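Phosphate-binding protein (Unidentified prokaryotic organism, PDB 3W9V) binds inorganic phosphate as a secreted DING protein of the PstS family of phosphate-transport proteins. Local coordinates at residues A[96-101]-A[203-208]. The protein carries 1 engineered substitution. Sequence-based numbering, arbitrary orientation.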
loop_
_atom_site.group_PDB
_atom_site.type_symbol
_atom_site.label_atom_id
_atom_site.label_comp_id
_atom_site.label_asym_id
_atom_site.label_seq_id
_atom_site.Cartn_x
_atom_site.Cartn_y
_atom_site.Cartn_z
ATOM N N PRO A 96 14.436 -0.254 4.595
ATOM C CA PRO A 96 15.790 0.009 4.100
ATOM C C PRO A 96 16.490 1.020 5.000
ATOM O O PRO A 96 15.838 1.843 5.656
ATOM C CB PRO A 96 15.538 0.608 2.713
ATOM C CG PRO A 96 14.220 1.300 2.856
ATOM C CD PRO A 96 13.408 0.435 3.794
ATOM N N PHE A 97 17.817 0.958 5.023
ATOM C CA PHE A 97 18.598 1.825 5.889
ATOM C C PHE A 97 19.983 2.037 5.293
ATOM O O PHE A 97 20.459 1.230 4.486
ATOM C CB PHE A 97 18.722 1.213 7.295
ATOM C CG PHE A 97 19.435 -0.105 7.309
ATOM C CD1 PHE A 97 20.812 -0.159 7.458
ATOM C CD2 PHE A 97 18.735 -1.290 7.149
ATOM C CE1 PHE A 97 21.477 -1.369 7.439
ATOM C CE2 PHE A 97 19.401 -2.508 7.134
ATOM C CZ PHE A 97 20.775 -2.539 7.278
ATOM N N ARG A 98 20.628 3.122 5.707
ATOM C CA ARG A 98 21.994 3.409 5.288
ATOM C C ARG A 98 22.935 3.395 6.486
ATOM O O ARG A 98 23.060 4.386 7.199
ATOM C CB ARG A 98 22.076 4.753 4.567
ATOM C CG ARG A 98 23.480 5.077 4.091
ATOM C CD ARG A 98 23.543 6.366 3.293
ATOM N NE ARG A 98 24.932 6.740 3.028
ATOM C CZ ARG A 98 25.519 7.839 3.495
ATOM N NH1 ARG A 98 24.839 8.701 4.234
ATOM N NH2 ARG A 98 26.791 8.081 3.207
ATOM N N LYS A 99 23.581 2.257 6.710
ATOM C CA LYS A 99 24.494 2.099 7.838
ATOM C C LYS A 99 25.411 0.926 7.541
ATOM O O LYS A 99 24.965 -0.221 7.481
ATOM C CB LYS A 99 23.723 1.861 9.142
ATOM C CG LYS A 99 24.590 1.854 10.404
ATOM C CD LYS A 99 25.234 3.206 10.680
ATOM C CE LYS A 99 26.081 3.156 11.948
ATOM N NZ LYS A 99 26.811 4.434 12.182
ATOM N N ALA A 100 26.694 1.218 7.346
ATOM C CA ALA A 100 27.657 0.197 6.951
ATOM C C ALA A 100 27.889 -0.827 8.054
ATOM O O ALA A 100 27.798 -0.511 9.238
ATOM C CB ALA A 100 28.976 0.841 6.533
ATOM N N GLY A 101 28.182 -2.057 7.650
ATOM C CA GLY A 101 28.468 -3.134 8.582
ATOM C C GLY A 101 28.289 -4.488 7.926
ATOM O O GLY A 101 27.345 -4.693 7.163
ATOM N N VAL A 203 25.122 13.603 3.745
ATOM C CA VAL A 203 24.915 13.575 5.187
ATOM C C VAL A 203 25.531 12.313 5.776
ATOM O O VAL A 203 25.874 11.378 5.052
ATOM C CB VAL A 203 23.416 13.646 5.559
ATOM C CG1 VAL A 203 22.793 14.925 5.018
ATOM C CG2 VAL A 203 22.673 12.422 5.038
ATOM N N ALA A 204 25.674 12.292 7.096
ATOM C CA ALA A 204 26.259 11.146 7.777
ATOM C C ALA A 204 25.356 9.925 7.656
ATOM O O ALA A 204 24.137 10.049 7.522
ATOM C CB ALA A 204 26.512 11.472 9.241
ATOM N N GLU A 205 25.961 8.743 7.695
ATOM C CA GLU A 205 25.199 7.502 7.696
ATOM C C GLU A 205 24.303 7.424 8.921
ATOM O O GLU A 205 24.530 8.116 9.916
ATOM C CB GLU A 205 26.130 6.289 7.705
ATOM C CG GLU A 205 26.878 6.033 6.416
ATOM C CD GLU A 205 27.576 4.688 6.424
ATOM O OE1 GLU A 205 27.554 4.012 7.479
ATOM O OE2 GLU A 205 28.141 4.305 5.377
ATOM N N GLY A 206 23.286 6.573 8.843
ATOM C CA GLY A 206 22.444 6.300 9.989
ATOM C C GLY A 206 20.958 6.323 9.708
ATOM O O GLY A 206 20.170 5.943 10.573
ATOM N N ARG A 207 20.571 6.754 8.511
ATOM C CA ARG A 207 19.155 6.882 8.191
ATOM C C ARG A 207 18.454 5.541 8.003
ATOM O O ARG A 207 19.057 4.560 7.557
ATOM C CB ARG A 207 18.941 7.790 6.975
ATOM C CG ARG A 207 19.141 9.252 7.315
ATOM C CD ARG A 207 19.054 10.167 6.108
ATOM N NE ARG A 207 19.154 11.560 6.537
ATOM C CZ ARG A 207 19.027 12.614 5.738
ATOM N NH1 ARG A 207 18.791 12.450 4.446
ATOM N NH2 ARG A 207 19.129 13.839 6.243
ATOM N N ILE A 208 17.168 5.528 8.343
ATOM C CA ILE A 208 16.322 4.349 8.229
ATOM C C ILE A 208 14.909 4.822 7.885
ATOM O O ILE A 208 14.523 5.938 8.240
ATOM C CB ILE A 208 16.337 3.521 9.547
ATOM C CG1 ILE A 208 15.621 2.179 9.375
ATOM C CG2 ILE A 208 15.732 4.312 10.703
ATOM C CD1 ILE A 208 15.960 1.179 10.465
HETATM O O HOH W 1 22.186 8.298 6.467
HETATM O O HOH W 2 28.508 10.427 3.581
HETATM O O HOH W 3 25.080 6.476 12.581
HETATM O O HOH W 4 28.402 4.510 9.802
#
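The side chain of E205 crosses that of R98 at about a right angle, and each of its atoms meets residues 98-100. CB lies 3.6 Å from R98 O. CG sits over the centre of one guanidinium face, 3.7 Å from R98 CZ, an aliphatic contact with a flat cation. Beyond CG the chain runs extended (chi2 -170°), which carries the carboxylate past R98 to the backbone of A100. There OE1 accepts A100 N at 2.9 Å; the hydrogen bond is nearly straight (N-H...O 173°), although the donor comes from above the carboxylate plane. A water joins OE1 to K99 NZ, itself hydrogen-bonded to S132 O. E205 OE2 packs 3.7 Å from A100 CB. The charges probably attract, but no salt bridge forms: E205 OE2 stays 4.6 Å from R98 NH2, well out of the guanidinium plane. Were E205 an alanine, A100 N would probably lose its acceptor and the guanidinium face the methylene that lies over it.

R98, extended from CG to NE, instead directs NH1 at V203 O, 3.0 Å away and close to the guanidinium plane, while NH2 reaches the same carbonyl through a water. Its backbone is gripped as well: R98 N donates to R207 O at 2.8 Å, and R98 O accepts G206 N at 2.7 Å.

A single beta bridge, F97 with I208, continues this pairing. The loop between strands 83-92 and 106-107 thereby lies against strand 207-208, an outer strand of the three-stranded parallel sheet, where it pairs with central strand 136-140, while P96 and R207 pack on helix 190-199.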